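Local coordinates for protein butyrophilin subfamily 1 member A1 (Bos taurus, PDB 4HH8) that probably takes part in secreting milk-fat droplets and in restraining activated T cells, here as its two extracellular immunoglobulin-like domains, at residues A59-L62 / Q67-E70; W51-V56 / A75-R80; R109-Q114 / Y118-V123; A205-N208 / Q213-E216. The protein carries 1 engineered substitution. One frame throughout, in Å; residues are numbered along the deposited sequence.

Contact 1 (A59-L62 / Q67-E70); sequences AVFL and QEQE. Unlike the reference sequence in segment 59-62: Leu-62 (reference Val).
The C'-C'' hairpin at the edge of the V-set immunoglobulin domain brings Phe-61 and Leu-62 against Glu-68 and Gln-69. One backbone hydrogen bond joins the two segments. Gln-69 N donates to Leu-62 O at 2.7 Å, and the bond is nearly straight at 167°. The same oxygen takes a CA-H...O contact from Glu-68 CA at 3.4 Å. Beside this bond, Leu-62 CD2 comes within 4.3 Å of Gln-69 CB. Just before it, Val-60 and Phe-61 both face Trp-51 in a classic beta bulge. The side chains of Phe-61 and Glu-68 cross at about a right angle. Glu-68 OE2 sits 3.6 Å from Phe-61 CE1, oblique to the ring, with ring and carboxylate planes 53° apart. Glu-73 lies close to this carboxylate and also accepts a bond from Leu-62 N. The nearness of the two acids may favour protonation of one of them. An alanine in place of Glu-68 ends at CB, and would probably open a gap beside CD1 and CE1 of Phe-61. Gln-69 bends at its second torsion (chi2 -59°), which carries NE2 back to Gln-67 O, 3.1 Å away and above the carbonyl plane.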
loop_
_atom_site.group_PDB
_atom_site.type_symbol
_atom_site.label_atom_id
_atom_site.label_comp_id
_atom_site.label_asym_id
_atom_site.label_seq_id
_atom_site.Cartn_x
_atom_site.Cartn_y
_atom_site.Cartn_z
ATOM N N ALA A 59 6.742 -18.541 9.218
ATOM C CA ALA A 59 6.174 -18.164 7.937
ATOM C C ALA A 59 4.982 -17.252 8.156
ATOM O O ALA A 59 4.484 -17.138 9.269
ATOM C CB ALA A 59 5.747 -19.408 7.162
ATOM N N VAL A 60 4.566 -16.569 7.089
ATOM C CA VAL A 60 3.316 -15.825 7.078
ATOM C C VAL A 60 2.141 -16.815 7.167
ATOM O O VAL A 60 1.170 -16.582 7.895
ATOM C CB VAL A 60 3.221 -14.963 5.775
ATOM C CG1 VAL A 60 1.827 -14.334 5.607
ATOM C CG2 VAL A 60 4.274 -13.911 5.793
ATOM N N PHE A 61 2.232 -17.899 6.394
ATOM C CA PHE A 61 1.184 -18.911 6.314
ATOM C C PHE A 61 1.822 -20.255 5.932
ATOM O O PHE A 61 2.740 -20.330 5.083
ATOM C CB PHE A 61 0.050 -18.532 5.349
ATOM C CG PHE A 61 -0.979 -19.620 5.198
ATOM C CD1 PHE A 61 -2.049 -19.715 6.081
ATOM C CD2 PHE A 61 -0.829 -20.600 4.239
ATOM C CE1 PHE A 61 -2.971 -20.758 5.975
ATOM C CE2 PHE A 61 -1.736 -21.653 4.151
ATOM C CZ PHE A 61 -2.810 -21.732 5.014
ATOM N N LEU A 62 1.395 -21.302 6.625
ATOM C CA LEU A 62 1.910 -22.635 6.369
ATOM C C LEU A 62 0.792 -23.679 6.433
ATOM O O LEU A 62 0.072 -23.792 7.437
ATOM C CB LEU A 62 3.083 -22.982 7.292
ATOM C CG LEU A 62 3.758 -24.327 7.008
ATOM C CD1 LEU A 62 4.254 -24.457 5.552
ATOM C CD2 LEU A 62 4.903 -24.671 8.021
ATOM N N GLN A 67 -3.556 -29.204 6.290
ATOM C CA GLN A 67 -3.891 -28.451 7.505
ATOM C C GLN A 67 -2.989 -27.238 7.795
ATOM O O GLN A 67 -1.764 -27.292 7.679
ATOM C CB GLN A 67 -4.007 -29.381 8.728
ATOM C CG GLN A 67 -4.806 -30.681 8.424
ATOM C CD GLN A 67 -5.676 -31.173 9.576
ATOM O OE1 GLN A 67 -5.246 -31.201 10.747
ATOM N NE2 GLN A 67 -6.909 -31.590 9.244
ATOM N N GLU A 68 -3.616 -26.140 8.170
ATOM C CA GLU A 68 -2.851 -24.991 8.585
ATOM C C GLU A 68 -1.979 -25.342 9.803
ATOM O O GLU A 68 -2.495 -25.880 10.779
ATOM C CB GLU A 68 -3.784 -23.856 8.941
ATOM C CG GLU A 68 -3.087 -22.750 9.696
ATOM C CD GLU A 68 -3.815 -21.441 9.628
ATOM O OE1 GLU A 68 -5.068 -21.412 9.630
ATOM O OE2 GLU A 68 -3.112 -20.431 9.568
ATOM N N GLN A 69 -0.681 -25.037 9.741
ATOM C CA GLN A 69 0.218 -25.195 10.887
ATOM C C GLN A 69 0.453 -23.870 11.644
ATOM O O GLN A 69 1.442 -23.177 11.386
ATOM C CB GLN A 69 1.565 -25.759 10.419
ATOM C CG GLN A 69 1.480 -27.062 9.620
ATOM C CD GLN A 69 0.824 -28.179 10.412
ATOM O OE1 GLN A 69 1.200 -28.462 11.550
ATOM N NE2 GLN A 69 -0.185 -28.797 9.824
ATOM N N GLU A 70 -0.428 -23.530 12.588
ATOM C CA GLU A 70 -0.349 -22.220 13.276
ATOM C C GLU A 70 0.928 -21.958 14.080
ATOM O O GLU A 70 1.409 -20.819 14.153
ATOM C CB GLU A 70 -1.563 -21.997 14.178
ATOM C CG GLU A 70 -2.888 -21.848 13.446
ATOM C CD GLU A 70 -4.028 -21.386 14.364
ATOM O OE1 GLU A 70 -4.370 -20.169 14.318
ATOM O OE2 GLU A 70 -4.573 -22.234 15.127
#

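Contact 2 (W51-V56 / A75-R80); sequences WFREKV and AEYRGR
Arg-53 and Tyr-77 meet at about a right angle in the V-set immunoglobulin domain, between the end of the C strand and the loop that leads into strand 81-85. The guanidinium and ring planes are 69° apart. Each group meets the other at its edge. Arg-53 NH1 reaches Tyr-77 OH at 2.7 Å, but the bond is weak, its N-H...O angle only 120°. The Arg-53 chain turns at chi3 (84°), which swings the guanidinium to the phenol. Arg-53 CD also passes 3.8 Å from Tyr-77 OH. The firmer partner of the guanidinium is Ser-103 O, which takes a bond from NH2. The hydroxyl of Tyr-77 has further weak bonds to Asp-104 and Tyr-108. Glu-76 OE1 stands 5.2 Å from Arg-53 NH1, not in contact, and probably adds a mild attraction. Tyr-77 also opens a type II turn that ends at Arg-80, closed by Arg-80 N on Tyr-77 O at 3.0 Å. Gly-79 sits at the third position with a positive phi. Arg-80 goes on to a salt bridge with Asp-104, an arginine-aspartate pair familiar in V-set domains. Its NH1 also makes a weak bond to Glu-76 O at 3.3 Å, in the plane of the guanidinium.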
loop_
_atom_site.group_PDB
_atom_site.type_symbol
_atom_site.label_atom_id
_atom_site.label_comp_id
_atom_site.label_asym_id
_atom_site.label_seq_id
_atom_site.Cartn_x
_atom_site.Cartn_y
_atom_site.Cartn_z
ATOM N N TRP A 51 3.830 -19.410 2.665
ATOM C CA TRP A 51 4.128 -18.021 2.308
ATOM C C TRP A 51 5.040 -17.458 3.383
ATOM O O TRP A 51 4.846 -17.719 4.574
ATOM C CB TRP A 51 2.848 -17.195 2.216
ATOM C CG TRP A 51 2.179 -17.200 0.893
ATOM C CD1 TRP A 51 2.126 -16.179 0.018
ATOM C CD2 TRP A 51 1.427 -18.269 0.312
ATOM N NE1 TRP A 51 1.385 -16.530 -1.078
ATOM C CE2 TRP A 51 0.944 -17.811 -0.922
ATOM C CE3 TRP A 51 1.058 -19.546 0.754
ATOM C CZ2 TRP A 51 0.156 -18.592 -1.765
ATOM C CZ3 TRP A 51 0.269 -20.337 -0.079
ATOM C CH2 TRP A 51 -0.172 -19.846 -1.338
ATOM N N PHE A 52 6.063 -16.715 2.976
ATOM C CA PHE A 52 6.980 -16.134 3.946
ATOM C C PHE A 52 7.536 -14.820 3.434
ATOM O O PHE A 52 7.376 -14.470 2.251
ATOM C CB PHE A 52 8.093 -17.128 4.330
ATOM C CG PHE A 52 9.030 -17.498 3.196
ATOM C CD1 PHE A 52 10.240 -16.826 3.031
ATOM C CD2 PHE A 52 8.715 -18.534 2.318
ATOM C CE1 PHE A 52 11.116 -17.151 2.020
ATOM C CE2 PHE A 52 9.584 -18.891 1.302
ATOM C CZ PHE A 52 10.809 -18.197 1.154
ATOM N N ARG A 53 8.197 -14.092 4.323
ATOM C CA ARG A 53 8.775 -12.823 3.948
ATOM C C ARG A 53 10.287 -12.939 3.885
ATOM O O ARG A 53 10.847 -13.352 2.868
ATOM C CB ARG A 53 8.281 -11.738 4.888
ATOM C CG ARG A 53 6.854 -11.339 4.539
ATOM C CD ARG A 53 6.303 -10.274 5.390
ATOM N NE ARG A 53 6.684 -8.947 4.940
ATOM C CZ ARG A 53 6.212 -7.832 5.489
ATOM N NH1 ARG A 53 5.367 -7.908 6.503
ATOM N NH2 ARG A 53 6.604 -6.645 5.062
ATOM N N GLU A 54 10.951 -12.644 4.989
ATOM C CA GLU A 54 12.402 -12.648 4.997
ATOM C C GLU A 54 12.954 -14.028 5.385
ATOM O O GLU A 54 13.830 -14.545 4.694
ATOM C CB GLU A 54 12.937 -11.477 5.844
ATOM C CG GLU A 54 13.052 -10.156 5.021
ATOM C CD GLU A 54 12.390 -8.933 5.688
ATOM O OE1 GLU A 54 12.764 -8.584 6.843
ATOM O OE2 GLU A 54 11.495 -8.305 5.052
ATOM N N LYS A 55 12.431 -14.643 6.449
ATOM C CA LYS A 55 12.846 -16.005 6.815
ATOM C C LYS A 55 11.794 -17.039 6.378
ATOM O O LYS A 55 10.595 -16.794 6.532
ATOM C CB LYS A 55 13.061 -16.107 8.330
ATOM C CG LYS A 55 14.322 -15.400 8.870
ATOM C CD LYS A 55 14.461 -15.579 10.405
ATOM C CE LYS A 55 15.477 -14.577 11.005
ATOM N NZ LYS A 55 16.501 -15.251 11.877
ATOM N N VAL A 56 12.244 -18.189 5.857
ATOM C CA VAL A 56 11.344 -19.322 5.541
ATOM C C VAL A 56 10.490 -19.723 6.742
ATOM O O VAL A 56 9.320 -20.103 6.592
ATOM C CB VAL A 56 12.088 -20.594 5.005
ATOM C CG1 VAL A 56 12.970 -20.264 3.806
ATOM C CG2 VAL A 56 12.896 -21.269 6.105
ATOM N N ALA A 75 3.779 -14.844 14.790
ATOM C CA ALA A 75 2.708 -14.465 15.738
ATOM C C ALA A 75 1.855 -13.281 15.278
ATOM O O ALA A 75 0.657 -13.228 15.564
ATOM C CB ALA A 75 3.265 -14.224 17.143
ATOM N N GLU A 76 2.477 -12.344 14.573
ATOM C CA GLU A 76 1.783 -11.197 13.982
ATOM C C GLU A 76 0.972 -11.531 12.719
ATOM O O GLU A 76 0.245 -10.675 12.200
ATOM C CB GLU A 76 2.805 -10.148 13.611
ATOM C CG GLU A 76 4.137 -10.759 13.215
ATOM C CD GLU A 76 5.003 -9.786 12.463
ATOM O OE1 GLU A 76 4.527 -9.330 11.390
ATOM O OE2 GLU A 76 6.141 -9.494 12.939
ATOM N N TYR A 77 1.108 -12.752 12.202
ATOM C CA TYR A 77 0.202 -13.188 11.149
ATOM C C TYR A 77 -0.869 -14.140 11.620
ATOM O O TYR A 77 -1.933 -14.192 11.042
ATOM C CB TYR A 77 0.976 -13.689 9.928
ATOM C CG TYR A 77 1.568 -12.511 9.186
ATOM C CD1 TYR A 77 0.750 -11.678 8.423
ATOM C CD2 TYR A 77 2.925 -12.183 9.306
ATOM C CE1 TYR A 77 1.273 -10.571 7.767
ATOM C CE2 TYR A 77 3.456 -11.080 8.669
ATOM C CZ TYR A 77 2.635 -10.275 7.896
ATOM O OH TYR A 77 3.140 -9.190 7.227
ATOM N N ARG A 78 -0.611 -14.850 12.706
ATOM C CA ARG A 78 -1.545 -15.834 13.237
ATOM C C ARG A 78 -2.884 -15.254 13.474
ATOM O O ARG A 78 -2.990 -14.203 14.080
ATOM C CB ARG A 78 -1.070 -16.345 14.583
ATOM C CG ARG A 78 -0.447 -17.700 14.556
ATOM C CD ARG A 78 0.030 -17.969 15.960
ATOM N NE ARG A 78 1.327 -18.623 15.953
ATOM C CZ ARG A 78 2.238 -18.483 16.913
ATOM N NH1 ARG A 78 1.998 -17.670 17.948
ATOM N NH2 ARG A 78 3.397 -19.142 16.823
ATOM N N GLY A 79 -3.921 -15.956 13.035
ATOM C CA GLY A 79 -5.275 -15.483 13.272
ATOM C C GLY A 79 -5.778 -14.431 12.277
ATOM O O GLY A 79 -6.947 -14.057 12.334
ATOM N N ARG A 80 -4.920 -13.959 11.365
ATOM C CA ARG A 80 -5.383 -13.042 10.298
ATOM C C ARG A 80 -5.063 -13.576 8.889
ATOM O O ARG A 80 -5.268 -12.880 7.900
ATOM C CB ARG A 80 -4.831 -11.614 10.518
ATOM C CG ARG A 80 -3.330 -11.532 10.800
ATOM C CD ARG A 80 -2.840 -10.127 11.303
ATOM N NE ARG A 80 -3.074 -9.114 10.295
ATOM C CZ ARG A 80 -2.147 -8.490 9.575
ATOM N NH1 ARG A 80 -0.835 -8.660 9.782
ATOM N NH2 ARG A 80 -2.564 -7.623 8.671
#

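Contact 3 (R109-Q114 / Y118-V123); sequences RCFFRQ and YEEAIV
Segments 109-114 and 118-123 run antiparallel, their axes 4.6 Å apart at closest, with Cys-110 paired to Ala-121 and Phe-112 to Glu-119 as the hydrogen-bonded pairs. Four backbone bonds tie them, among them Cys-110 N to Ala-121 O at 3.0 Å and Phe-112 N to Glu-119 O at 3.1 Å. Arg-109, Phe-111, Arg-113, Tyr-118, Glu-120 and Ile-122 share one face of the sheet. There Phe-111 swings its CG anti to the backbone N (chi1 178°), and its CZ comes within 3.3 Å of Tyr-118 CB, oblique to the ring. The two rings meet obliquely, their planes inclined at 37°. Arg-113 lies alongside Tyr-118, with NH2 near CD2. Arg-109 lies side by side with Ile-122. Its NH1 makes a long salt bridge to Glu-120 OE2 at 3.6 Å, so the pairing is loose. Glu-107 is a second, weak ion partner of this arginine. Glu-120 OE1 stands near Phe-111 CD1, with ring and carboxylate planes 87° apart. The other face carries Cys-110, Phe-112, Glu-119 and Ala-121, and it is the inner one. Cys-110 SG touches Ala-121 CB at 3.6 Å and is bonded to Cys-36 of strand 32-39. Phe-112 packs on Cys-36 and Leu-38 of that strand, and on Val-17. Glu-119 OE2 turns back to accept from Glu-120 N at 3.0 Å. A hairpin of F and G strands, with the F-strand cysteine bridged to strand B across the sandwich, is characteristic of the immunoglobulin fold.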
loop_
_atom_site.group_PDB
_atom_site.type_symbol
_atom_site.label_atom_id
_atom_site.label_comp_id
_atom_site.label_asym_id
_atom_site.label_seq_id
_atom_site.Cartn_x
_atom_site.Cartn_y
_atom_site.Cartn_z
ATOM N N ARG A 109 7.225 -14.471 -0.568
ATOM C CA ARG A 109 7.555 -15.602 -1.397
ATOM C C ARG A 109 6.562 -16.738 -1.164
ATOM O O ARG A 109 6.213 -17.042 -0.026
ATOM C CB ARG A 109 9.001 -16.044 -1.138
ATOM C CG ARG A 109 10.047 -14.988 -1.552
ATOM C CD ARG A 109 11.405 -15.661 -1.754
ATOM N NE ARG A 109 12.493 -14.755 -2.149
ATOM C CZ ARG A 109 12.925 -14.568 -3.397
ATOM N NH1 ARG A 109 12.356 -15.205 -4.417
ATOM N NH2 ARG A 109 13.936 -13.729 -3.631
ATOM N N CYS A 110 6.113 -17.365 -2.244
ATOM C CA CYS A 110 5.213 -18.522 -2.132
ATOM C C CYS A 110 5.928 -19.783 -2.542
ATOM O O CYS A 110 6.388 -19.902 -3.682
ATOM C CB CYS A 110 3.973 -18.353 -2.987
ATOM S SG CYS A 110 4.363 -18.036 -4.746
ATOM N N PHE A 111 5.964 -20.737 -1.619
ATOM C CA PHE A 111 6.699 -21.971 -1.778
ATOM C C PHE A 111 5.719 -23.154 -1.758
ATOM O O PHE A 111 4.882 -23.252 -0.860
ATOM C CB PHE A 111 7.682 -22.027 -0.616
ATOM C CG PHE A 111 8.517 -23.261 -0.553
ATOM C CD1 PHE A 111 9.705 -23.356 -1.288
ATOM C CD2 PHE A 111 8.181 -24.294 0.318
ATOM C CE1 PHE A 111 10.507 -24.487 -1.192
ATOM C CE2 PHE A 111 8.963 -25.429 0.425
ATOM C CZ PHE A 111 10.137 -25.530 -0.330
ATOM N N PHE A 112 5.830 -24.018 -2.767
ATOM C CA PHE A 112 5.026 -25.233 -2.933
ATOM C C PHE A 112 5.977 -26.420 -2.864
ATOM O O PHE A 112 6.935 -26.445 -3.613
ATOM C CB PHE A 112 4.402 -25.283 -4.320
ATOM C CG PHE A 112 3.249 -24.371 -4.514
ATOM C CD1 PHE A 112 2.000 -24.884 -4.811
ATOM C CD2 PHE A 112 3.405 -22.998 -4.451
ATOM C CE1 PHE A 112 0.918 -24.033 -5.021
ATOM C CE2 PHE A 112 2.326 -22.145 -4.639
ATOM C CZ PHE A 112 1.096 -22.651 -4.922
ATOM N N ARG A 113 5.700 -27.405 -2.008
ATOM C CA ARG A 113 6.525 -28.615 -1.936
ATOM C C ARG A 113 5.713 -29.907 -1.938
ATOM O O ARG A 113 4.747 -30.038 -1.186
ATOM C CB ARG A 113 7.448 -28.617 -0.705
ATOM C CG ARG A 113 7.968 -30.054 -0.327
ATOM C CD ARG A 113 8.845 -30.102 0.925
ATOM N NE ARG A 113 10.110 -29.436 0.652
ATOM C CZ ARG A 113 11.116 -29.300 1.516
ATOM N NH1 ARG A 113 11.040 -29.798 2.762
ATOM N NH2 ARG A 113 12.214 -28.654 1.129
ATOM N N GLN A 114 6.124 -30.851 -2.784
ATOM C CA GLN A 114 5.666 -32.236 -2.709
ATOM C C GLN A 114 6.889 -33.155 -2.589
ATOM O O GLN A 114 7.704 -33.248 -3.509
ATOM C CB GLN A 114 4.802 -32.605 -3.912
ATOM C CG GLN A 114 3.780 -33.698 -3.620
ATOM C CD GLN A 114 2.871 -33.972 -4.822
ATOM O OE1 GLN A 114 3.346 -34.283 -5.932
ATOM N NE2 GLN A 114 1.557 -33.846 -4.613
ATOM N N TYR A 118 10.381 -29.045 -4.879
ATOM C CA TYR A 118 9.864 -27.751 -4.466
ATOM C C TYR A 118 10.147 -26.701 -5.523
ATOM O O TYR A 118 11.094 -26.835 -6.301
ATOM C CB TYR A 118 10.457 -27.319 -3.125
ATOM C CG TYR A 118 11.976 -27.342 -3.086
ATOM C CD1 TYR A 118 12.727 -26.180 -3.298
ATOM C CD2 TYR A 118 12.664 -28.538 -2.831
ATOM C CE1 TYR A 118 14.142 -26.208 -3.265
ATOM C CE2 TYR A 118 14.065 -28.584 -2.801
ATOM C CZ TYR A 118 14.799 -27.423 -3.013
ATOM O OH TYR A 118 16.182 -27.498 -2.964
ATOM N N GLU A 119 9.309 -25.665 -5.542
ATOM C CA GLU A 119 9.522 -24.486 -6.360
ATOM C C GLU A 119 8.880 -23.277 -5.677
ATOM O O GLU A 119 8.052 -23.432 -4.773
ATOM C CB GLU A 119 8.968 -24.687 -7.775
ATOM C CG GLU A 119 9.230 -23.512 -8.732
ATOM C CD GLU A 119 10.709 -23.238 -8.969
ATOM O OE1 GLU A 119 11.309 -23.975 -9.783
ATOM O OE2 GLU A 119 11.264 -22.287 -8.349
ATOM N N GLU A 120 9.284 -22.083 -6.098
ATOM C CA GLU A 120 8.777 -20.846 -5.510
ATOM C C GLU A 120 8.704 -19.637 -6.457
ATOM O O GLU A 120 9.305 -19.606 -7.550
ATOM C CB GLU A 120 9.555 -20.490 -4.245
ATOM C CG GLU A 120 10.994 -20.151 -4.530
ATOM C CD GLU A 120 11.730 -19.764 -3.286
ATOM O OE1 GLU A 120 12.111 -20.669 -2.515
ATOM O OE2 GLU A 120 11.935 -18.551 -3.085
ATOM N N ALA A 121 7.936 -18.640 -6.016
ATOM C CA ALA A 121 7.742 -17.418 -6.773
ATOM C C ALA A 121 7.610 -16.283 -5.800
ATOM O O ALA A 121 7.678 -16.488 -4.599
ATOM C CB ALA A 121 6.509 -17.518 -7.645
ATOM N N ILE A 122 7.406 -15.090 -6.337
ATOM C CA ILE A 122 7.437 -13.852 -5.589
ATOM C C ILE A 122 6.100 -13.180 -5.796
ATOM O O ILE A 122 5.600 -13.167 -6.911
ATOM C CB ILE A 122 8.592 -12.947 -6.114
ATOM C CG1 ILE A 122 9.938 -13.534 -5.681
ATOM C CG2 ILE A 122 8.473 -11.483 -5.648
ATOM C CD1 ILE A 122 11.151 -12.938 -6.381
ATOM N N VAL A 123 5.498 -12.682 -4.718
ATOM C CA VAL A 123 4.327 -11.796 -4.807
ATOM C C VAL A 123 4.659 -10.498 -4.082
ATOM O O VAL A 123 5.235 -10.510 -2.973
ATOM C CB VAL A 123 3.071 -12.404 -4.139
ATOM C CG1 VAL A 123 1.768 -11.679 -4.603
ATOM C CG2 VAL A 123 2.957 -13.861 -4.426
#

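Contact 4 (A205-N208 / Q213-E216); sequences AIRN and QEKE. Engineered in segment 205-208: Ala-205 (natural residue Cys).
The guanidinium of Arg-207 has Gln-213 N over one face, 4.2 Å above the plane and displaced from its centre, and the carboxylate of Glu-214 at its edge. These residues belong to the F-G hairpin of the second, C-type immunoglobulin domain. Arg-207 NH1 donates to Glu-214 OE2 at 2.7 Å, a salt bridge met on the anti side of the oxygen. The two flat groups stand nearly perpendicular, 82° apart. The arginine chain is extended, with CG anti to the backbone N (chi1 -177°), and Arg-207 CB lies 3.7 Å from Glu-214 CB. A leucine in place of Arg-207 has no N-H to offer, and the Glu-214 carboxylate, without its mate across the strands, would probably be freer to turn. Beside this pair, CB of the engineered Ala-205 lies 3.9 Å from Glu-214 OE1. Ile-206 points to the other face and packs on Cys-150 and Trp-155 of strand 146-155. Lys-215, on that face too, bonds through NZ to Asp-133 and Gly-131. Asn-208 ND2 bonds to Ala-129 O. Four backbone bonds form the ladder: Lys-215 N to Ile-206 O, Gln-213 N to Asn-208 O, Asn-208 N to Gln-213 O, and Ile-206 N to Lys-215 O at 2.8 Å.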
loop_
_atom_site.group_PDB
_atom_site.type_symbol
_atom_site.label_atom_id
_atom_site.label_comp_id
_atom_site.label_asym_id
_atom_site.label_seq_id
_atom_site.Cartn_x
_atom_site.Cartn_y
_atom_site.Cartn_z
ATOM N N ALA A 205 -3.465 19.838 -3.938
ATOM C CA ALA A 205 -3.934 18.488 -4.147
ATOM C C ALA A 205 -2.975 17.553 -3.478
ATOM O O ALA A 205 -1.764 17.721 -3.604
ATOM C CB ALA A 205 -4.040 18.141 -5.650
ATOM N N ILE A 206 -3.510 16.568 -2.765
ATOM C CA ILE A 206 -2.698 15.550 -2.197
ATOM C C ILE A 206 -3.023 14.271 -2.952
ATOM O O ILE A 206 -4.175 13.865 -2.993
ATOM C CB ILE A 206 -3.021 15.299 -0.662
ATOM C CG1 ILE A 206 -3.039 16.607 0.165
ATOM C CG2 ILE A 206 -2.073 14.326 -0.091
ATOM C CD1 ILE A 206 -1.729 17.358 0.229
ATOM N N ARG A 207 -2.024 13.588 -3.478
ATOM C CA ARG A 207 -2.336 12.439 -4.299
ATOM C C ARG A 207 -1.630 11.201 -3.833
ATOM O O ARG A 207 -0.427 11.225 -3.624
ATOM C CB ARG A 207 -1.906 12.762 -5.750
ATOM C CG ARG A 207 -2.250 11.670 -6.761
ATOM C CD ARG A 207 -1.917 12.148 -8.169
ATOM N NE ARG A 207 -2.152 11.114 -9.169
ATOM C CZ ARG A 207 -3.319 10.908 -9.773
ATOM N NH1 ARG A 207 -4.387 11.650 -9.459
ATOM N NH2 ARG A 207 -3.418 9.958 -10.687
ATOM N N ASN A 208 -2.363 10.105 -3.717
ATOM C CA ASN A 208 -1.751 8.798 -3.565
ATOM C C ASN A 208 -1.445 8.237 -4.969
ATOM O O ASN A 208 -2.361 7.797 -5.675
ATOM C CB ASN A 208 -2.694 7.896 -2.786
ATOM C CG ASN A 208 -2.079 6.598 -2.387
ATOM O OD1 ASN A 208 -1.500 5.924 -3.212
ATOM N ND2 ASN A 208 -2.218 6.208 -1.094
ATOM N N GLN A 213 -5.245 8.286 -6.942
ATOM C CA GLN A 213 -6.378 9.008 -6.351
ATOM C C GLN A 213 -5.905 10.241 -5.572
ATOM O O GLN A 213 -4.912 10.185 -4.842
ATOM C CB GLN A 213 -7.189 8.103 -5.416
ATOM C CG GLN A 213 -7.804 6.844 -6.060
ATOM C CD GLN A 213 -8.560 5.978 -5.054
ATOM O OE1 GLN A 213 -8.595 6.284 -3.866
ATOM N NE2 GLN A 213 -9.169 4.892 -5.527
ATOM N N GLU A 214 -6.631 11.345 -5.701
ATOM C CA GLU A 214 -6.259 12.535 -4.990
ATOM C C GLU A 214 -7.448 13.242 -4.399
ATOM O O GLU A 214 -8.596 12.998 -4.821
ATOM C CB GLU A 214 -5.528 13.502 -5.920
ATOM C CG GLU A 214 -6.384 14.103 -7.012
ATOM C CD GLU A 214 -5.534 14.802 -8.083
ATOM O OE1 GLU A 214 -5.800 15.980 -8.377
ATOM O OE2 GLU A 214 -4.585 14.180 -8.609
ATOM N N LYS A 215 -7.154 14.149 -3.461
ATOM C CA LYS A 215 -8.133 15.085 -2.918
ATOM C C LYS A 215 -7.538 16.447 -2.989
ATOM O O LYS A 215 -6.312 16.585 -2.968
ATOM C CB LYS A 215 -8.508 14.784 -1.463
ATOM C CG LYS A 215 -9.138 13.438 -1.249
ATOM C CD LYS A 215 -9.458 13.281 0.230
ATOM C CE LYS A 215 -10.034 11.916 0.570
ATOM N NZ LYS A 215 -10.469 11.928 1.996
ATOM N N GLU A 216 -8.397 17.461 -3.111
ATOM C CA GLU A 216 -7.904 18.819 -3.200
ATOM C C GLU A 216 -8.753 19.767 -2.406
ATOM O O GLU A 216 -9.877 19.442 -1.987
ATOM C CB GLU A 216 -7.799 19.298 -4.655
ATOM C CG GLU A 216 -9.076 19.870 -5.207
ATOM C CD GLU A 216 -8.954 20.213 -6.668
ATOM O OE1 GLU A 216 -8.568 19.327 -7.462
ATOM O OE2 GLU A 216 -9.281 21.360 -7.026
#

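In the fold
Contacts 1, 2 and 3 all belong to the V-set domain, and each reaches the same sheet. Strand 48-52 links them. Its Trp-51 N bonds to Phe-61 O of contact 1, and its Phe-52 O bonds to Arg-109 N of contact 3. Contacts 1 and 2 also meet through Arg-78 NE and Glu-70 O. Their centres lie about 8 Å apart. Contact 3 sits about 14 Å from contact 1 and 15 Å from contact 2, centre to centre. Contact 4 stands alone in the second domain, on the opposite side of the chain's centre. Its nearest atoms are about 17 Å from contact 2. Contacts 3 and 4 are the F-G hairpins of the two domains, about 37 Å apart between centres.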